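Local coordinates for polyporopepsin (Irpex lacteus, PDB 1WKR), which cleaves proteins with broad specificity as a milk-clotting aspartic endopeptidase of the pepsin family, here held in complex with the inhibitor pepstatin, at residues 61-66 with 96-101; 110-115 with 186-191. All coordinates share one frame; numbering follows the deposited sequence.

Contact 1 of 2, residues 61-66 with 96-101; sequences VTYGSG and SGFDGV. With SO4 (sulfate ion), chain G.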
loop_
_atom_site.group_PDB
_atom_site.type_symbol
_atom_site.label_atom_id
_atom_site.label_comp_id
_atom_site.label_asym_id
_atom_site.label_seq_id
_atom_site.Cartn_x
_atom_site.Cartn_y
_atom_site.Cartn_z
ATOM N N VAL A 61 -0.040 -17.363 2.303
ATOM C CA VAL A 61 -0.873 -16.150 2.160
ATOM C C VAL A 61 -1.416 -16.089 0.729
ATOM O O VAL A 61 -0.665 -16.222 -0.219
ATOM C CB VAL A 61 -0.117 -14.828 2.526
ATOM C CG1 VAL A 61 -1.048 -13.635 2.397
ATOM C CG2 VAL A 61 0.502 -14.959 3.963
ATOM N N THR A 62 -2.709 -15.763 0.630
ATOM C CA THR A 62 -3.341 -15.513 -0.656
ATOM C C THR A 62 -3.656 -14.015 -0.811
ATOM O O THR A 62 -4.258 -13.405 0.109
ATOM C CB THR A 62 -4.635 -16.343 -0.802
ATOM O OG1 THR A 62 -4.282 -17.733 -0.804
ATOM C CG2 THR A 62 -5.350 -16.120 -2.142
ATOM N N TYR A 63 -3.259 -13.465 -1.904
ATOM C CA TYR A 63 -3.471 -11.998 -2.188
ATOM C C TYR A 63 -4.418 -11.832 -3.349
ATOM O O TYR A 63 -4.741 -12.774 -4.068
ATOM C CB TYR A 63 -2.159 -11.337 -2.485
ATOM C CG TYR A 63 -1.044 -11.516 -1.453
ATOM C CD1 TYR A 63 -0.908 -10.670 -0.377
ATOM C CD2 TYR A 63 -0.185 -12.588 -1.598
ATOM C CE1 TYR A 63 0.126 -10.870 0.559
ATOM C CE2 TYR A 63 0.850 -12.801 -0.675
ATOM C CZ TYR A 63 0.973 -11.940 0.386
ATOM O OH TYR A 63 1.985 -12.199 1.312
ATOM N N GLY A 64 -4.840 -10.611 -3.604
ATOM C CA GLY A 64 -5.670 -10.305 -4.794
ATOM C C GLY A 64 -4.949 -10.689 -6.034
ATOM O O GLY A 64 -5.614 -11.368 -6.930
ATOM N N SER A 65 -3.721 -10.386 -6.245
ATOM C CA SER A 65 -3.013 -10.644 -7.499
ATOM C C SER A 65 -1.897 -11.694 -7.444
ATOM O O SER A 65 -1.068 -11.786 -8.271
ATOM C CB SER A 65 -2.422 -9.368 -8.061
ATOM O OG SER A 65 -1.537 -8.742 -7.155
ATOM N N GLY A 66 -1.869 -12.464 -6.319
ATOM C CA GLY A 66 -0.842 -13.512 -6.202
ATOM C C GLY A 66 -0.966 -14.277 -4.918
ATOM O O GLY A 66 -1.991 -14.268 -4.296
ATOM N N SER A 96 3.723 -16.553 -6.621
ATOM C CA SER A 96 3.186 -16.013 -7.912
ATOM C C SER A 96 2.793 -14.556 -7.673
ATOM O O SER A 96 2.128 -14.262 -6.700
ATOM C CB SER A 96 2.014 -16.830 -8.324
ATOM O OG SER A 96 2.322 -18.212 -8.486
ATOM N N GLY A 97 3.093 -13.725 -8.661
ATOM C CA GLY A 97 2.656 -12.307 -8.613
ATOM C C GLY A 97 3.728 -11.322 -8.123
ATOM O O GLY A 97 3.463 -10.124 -7.935
ATOM N N PHE A 98 4.951 -11.789 -7.911
ATOM C CA PHE A 98 6.027 -11.014 -7.236
ATOM C C PHE A 98 7.186 -10.644 -8.115
ATOM O O PHE A 98 8.263 -10.392 -7.619
ATOM C CB PHE A 98 6.412 -11.734 -5.963
ATOM C CG PHE A 98 5.271 -11.660 -5.029
ATOM C CD1 PHE A 98 4.976 -10.451 -4.328
ATOM C CD2 PHE A 98 4.344 -12.749 -4.802
ATOM C CE1 PHE A 98 3.839 -10.318 -3.550
ATOM C CE2 PHE A 98 3.269 -12.608 -4.012
ATOM C CZ PHE A 98 3.018 -11.417 -3.397
ATOM N N ASP A 99 6.951 -10.553 -9.424
ATOM C CA ASP A 99 8.034 -10.012 -10.279
ATOM C C ASP A 99 8.517 -8.663 -9.744
ATOM O O ASP A 99 7.716 -7.781 -9.298
ATOM C CB ASP A 99 7.510 -9.835 -11.706
ATOM C CG ASP A 99 7.438 -11.188 -12.416
ATOM O OD1 ASP A 99 7.949 -12.177 -11.903
ATOM O OD2 ASP A 99 6.870 -11.146 -13.629
ATOM N N GLY A 100 9.866 -8.534 -9.742
ATOM C CA GLY A 100 10.476 -7.258 -9.353
ATOM C C GLY A 100 10.807 -7.108 -7.856
ATOM O O GLY A 100 11.333 -6.073 -7.504
ATOM N N VAL A 101 10.426 -8.128 -7.019
ATOM C CA VAL A 101 10.677 -8.038 -5.570
ATOM C C VAL A 101 11.111 -9.402 -5.031
ATOM O O VAL A 101 10.930 -10.448 -5.604
ATOM C CB VAL A 101 9.429 -7.526 -4.838
ATOM C CG1 VAL A 101 8.954 -6.142 -5.397
ATOM C CG2 VAL A 101 8.299 -8.504 -4.791
HETATM S S SO4 G . 4.580 -15.467 -11.665
HETATM O O1 SO4 G . 3.420 -16.674 -11.809
HETATM O O2 SO4 G . 5.266 -15.488 -13.187
HETATM O O3 SO4 G . 3.966 -14.103 -11.421
HETATM O O4 SO4 G . 5.875 -15.855 -10.716
HETATM O O HOH W 1 0.785 -9.456 -8.297
#

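Contact 2 of 2, residues 110-115 with 186-191; sequences VDLTVG and SAYWGI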
loop_
_atom_site.group_PDB
_atom_site.type_symbol
_atom_site.label_atom_id
_atom_site.label_comp_id
_atom_site.label_asym_id
_atom_site.label_seq_id
_atom_site.Cartn_x
_atom_site.Cartn_y
_atom_site.Cartn_z
ATOM N N VAL A 110 -1.731 -6.824 12.690
ATOM C CA VAL A 110 -1.348 -8.229 12.981
ATOM C C VAL A 110 -2.499 -9.175 12.834
ATOM O O VAL A 110 -2.230 -10.387 12.553
ATOM C CB VAL A 110 -0.722 -8.322 14.411
ATOM C CG1 VAL A 110 -1.688 -7.958 15.502
ATOM C CG2 VAL A 110 -0.052 -9.691 14.626
ATOM N N ASP A 111 -3.751 -8.768 12.977
ATOM C CA ASP A 111 -4.862 -9.720 12.864
ATOM C C ASP A 111 -4.910 -10.428 11.557
ATOM O O ASP A 111 -5.470 -11.578 11.460
ATOM C CB ASP A 111 -6.215 -9.067 13.241
ATOM C CG ASP A 111 -6.708 -8.015 12.289
ATOM O OD1 ASP A 111 -6.066 -7.649 11.308
ATOM O OD2 ASP A 111 -7.801 -7.435 12.501
ATOM N N LEU A 112 -4.343 -9.914 10.464
ATOM C CA LEU A 112 -4.353 -10.567 9.160
ATOM C C LEU A 112 -3.505 -11.828 9.161
ATOM O O LEU A 112 -3.620 -12.662 8.295
ATOM C CB LEU A 112 -3.905 -9.626 8.044
ATOM C CG LEU A 112 -4.798 -8.397 7.818
ATOM C CD1 LEU A 112 -4.192 -7.510 6.730
ATOM C CD2 LEU A 112 -6.210 -8.758 7.434
ATOM N N THR A 113 -2.533 -11.902 10.102
ATOM C CA THR A 113 -1.642 -13.110 10.173
ATOM C C THR A 113 -2.327 -14.333 10.731
ATOM O O THR A 113 -1.785 -15.423 10.569
ATOM C CB THR A 113 -0.358 -12.805 11.013
ATOM O OG1 THR A 113 -0.719 -12.587 12.362
ATOM C CG2 THR A 113 0.396 -11.579 10.476
ATOM N N VAL A 114 -3.438 -14.159 11.435
ATOM C CA VAL A 114 -4.126 -15.330 12.082
ATOM C C VAL A 114 -4.694 -16.180 10.960
ATOM O O VAL A 114 -5.487 -15.684 10.126
ATOM C CB VAL A 114 -5.216 -14.817 13.043
ATOM C CG1 VAL A 114 -6.022 -16.019 13.584
ATOM C CG2 VAL A 114 -4.570 -14.021 14.171
ATOM N N GLY A 115 -4.329 -17.422 10.912
ATOM C CA GLY A 115 -4.740 -18.337 9.817
ATOM C C GLY A 115 -3.686 -18.595 8.832
ATOM O O GLY A 115 -3.809 -19.492 7.979
ATOM N N SER A 186 -12.313 -3.576 8.591
ATOM C CA SER A 186 -11.768 -3.403 9.926
ATOM C C SER A 186 -10.554 -4.274 10.222
ATOM O O SER A 186 -9.823 -3.938 11.197
ATOM C CB SER A 186 -12.862 -3.668 10.959
ATOM O OG SER A 186 -13.279 -5.053 10.823
ATOM N N ALA A 187 -10.320 -5.323 9.475
ATOM C CA ALA A 187 -9.145 -6.193 9.709
ATOM C C ALA A 187 -7.895 -5.566 9.156
ATOM O O ALA A 187 -6.778 -5.987 9.469
ATOM C CB ALA A 187 -9.414 -7.550 9.055
ATOM N N TYR A 188 -8.022 -4.617 8.193
ATOM C CA TYR A 188 -6.911 -3.940 7.503
ATOM C C TYR A 188 -6.760 -2.585 8.086
ATOM O O TYR A 188 -7.305 -2.246 9.160
ATOM C CB TYR A 188 -7.260 -3.922 5.987
ATOM C CG TYR A 188 -7.532 -5.237 5.338
ATOM C CD1 TYR A 188 -8.846 -5.844 5.498
ATOM C CD2 TYR A 188 -6.587 -5.939 4.626
ATOM C CE1 TYR A 188 -9.083 -7.093 4.943
ATOM C CE2 TYR A 188 -6.854 -7.215 4.111
ATOM C CZ TYR A 188 -8.113 -7.735 4.258
ATOM O OH TYR A 188 -8.397 -9.012 3.758
ATOM N N TRP A 189 -6.013 -1.698 7.389
ATOM C CA TRP A 189 -6.024 -0.263 7.736
ATOM C C TRP A 189 -7.268 0.309 7.089
ATOM O O TRP A 189 -7.239 0.935 6.019
ATOM C CB TRP A 189 -4.731 0.421 7.247
ATOM C CG TRP A 189 -3.576 -0.033 8.134
ATOM C CD1 TRP A 189 -2.614 -0.959 7.827
ATOM C CD2 TRP A 189 -3.312 0.379 9.463
ATOM N NE1 TRP A 189 -1.745 -1.132 8.901
ATOM C CE2 TRP A 189 -2.184 -0.324 9.921
ATOM C CE3 TRP A 189 -3.925 1.306 10.320
ATOM C CZ2 TRP A 189 -1.659 -0.136 11.181
ATOM C CZ3 TRP A 189 -3.387 1.506 11.560
ATOM C CH2 TRP A 189 -2.274 0.799 11.993
ATOM N N GLY A 190 -8.411 0.004 7.733
ATOM C CA GLY A 190 -9.759 0.290 7.154
ATOM C C GLY A 190 -10.307 1.553 7.690
ATOM O O GLY A 190 -10.221 1.851 8.893
ATOM N N ILE A 191 -10.896 2.339 6.793
ATOM C CA ILE A 191 -11.499 3.608 7.145
ATOM C C ILE A 191 -12.866 3.727 6.457
ATOM O O ILE A 191 -13.173 2.986 5.530
ATOM C CB ILE A 191 -10.607 4.828 6.734
ATOM C CG1 ILE A 191 -10.465 4.922 5.205
ATOM C CG2 ILE A 191 -9.208 4.703 7.380
ATOM C CD1 ILE A 191 -9.773 6.173 4.738
#

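Contact 1 of 2, residues 61-66 with 96-101
Tyr63, on the tip of the flap hairpin that closes over the cleft of pepsin-like proteinases, meets Phe98 in the loop that follows strand 82-96. The two rings form an offset edge-to-face pair, the edge of Phe98 directed toward the face of Tyr63, with ring centroids 5.5 Å apart and planes at 74°. Tyr63 CE2 and Phe98 CZ make the nearest approach, at 3.7 Å. CG of Tyr63 lies anti to its carbonyl carbon (chi1 -53°), which brings the ring to Phe98. The two side chains cross at about a right angle, while Val61 CG1 lies over one face of Tyr63, toward its rim. The flap turn itself is fastened by Tyr63 N bonding to Gly66 O at 2.8 Å.

Beside the rings the backbones come close: Gly66 CA makes a CH...O contact with Ser96 O at 3.1 Å. A side chain on Gly66 would collide with that same oxygen. One water spans the gap, donating to Ser65 O (3.0 Å) and Gly97 O (2.8 Å) while accepting from Ser65 OG, whose other bond goes to the backbone of pepstatin. Gly97 N donates to sulfate O3 at 2.9 Å, an ion probably left from crystallisation.

Within the fold, the aromatic pair is seated on strand 103-106, where both rings touch Ile104, and Phe68 of strand 67-79 adds to the packing on Tyr63. Trp39 joins them, edge-to-face with Phe98 and weakly hydrogen-bonded to Tyr63 OH, and a backbone bond from Ser96 to Ser67 ties the loop to the flap's second strand.

Contact 2 of 2, residues 110-115 with 186-191
Val110 O is gripped by two donors from Thr113, its backbone N at 2.9 Å and its hydroxyl OG1 at 2.7 Å, the latter in the carbonyl plane. These two hydrogen bonds to one oxygen close the 3-10 turn that presents Asp111 and Leu112 to Ala187 and Tyr188. Thr113 OG1 in turn accepts from Ile125 N, so the turn is tied to Ile125 as well.

Leu112 carries the apolar part. Its CD2 methyl sits over one face of the Tyr188 ring, 3.8 Å from the centroid and only 15° off the normal, a CH-pi contact. CD1 reaches the ring as well, at Tyr188 CD2 (3.6 Å), so both branches of the leucine fork bear on the tyrosine. The same CD2 methyl of Leu112 also packs against Ala187 CB at 3.8 Å.

Asp111 comes in beside it. With CG lodged between the backbone N and the carbonyl carbon (chi1 68°), the carboxyl group is carried to the Ala187 backbone, Asp111 OD1 lying 2.6 Å from Ala187 O, a spacing that would fit a protonated acid. Tyr188 OH is hydrogen-bonded to the backbone of the bound pepstatin, and its ring also touches Ile210 of strand 207-211. Replacing Tyr188 by an alanine takes away the ring face beneath the CD2 methyl of Leu112 and is likely to leave the inhibitor backbone without its phenol partner.

The chemistry thus implies a bridge between the two lobes that is chiefly apolar, in which one tyrosine serves both the leucine of the other lobe and the inhibitor.

Both contacts border the pepstatin-filled cleft, yet neither is fully buried: contact 1 is partly buried and contact 2 lies at the surface. Contact 1 stays inside the N-terminal lobe, joining the flap, whose Tyr63 side chain lies near the catalytic Asp32, to the loop after strand 82-96, whereas contact 2 spans the lobes, bringing a loop beyond strand 103-106 to the chain leading into strand 190-197. Their chemistry differs accordingly. An aromatic pair and a bridging water serve the flap; an aliphatic side chain on an aromatic face, with an acid at its flank, serves the lobe boundary. Tyr63 packs on the inhibitor, whereas Tyr188 also hydrogen-bonds its backbone. Their centres are about 18 Å apart.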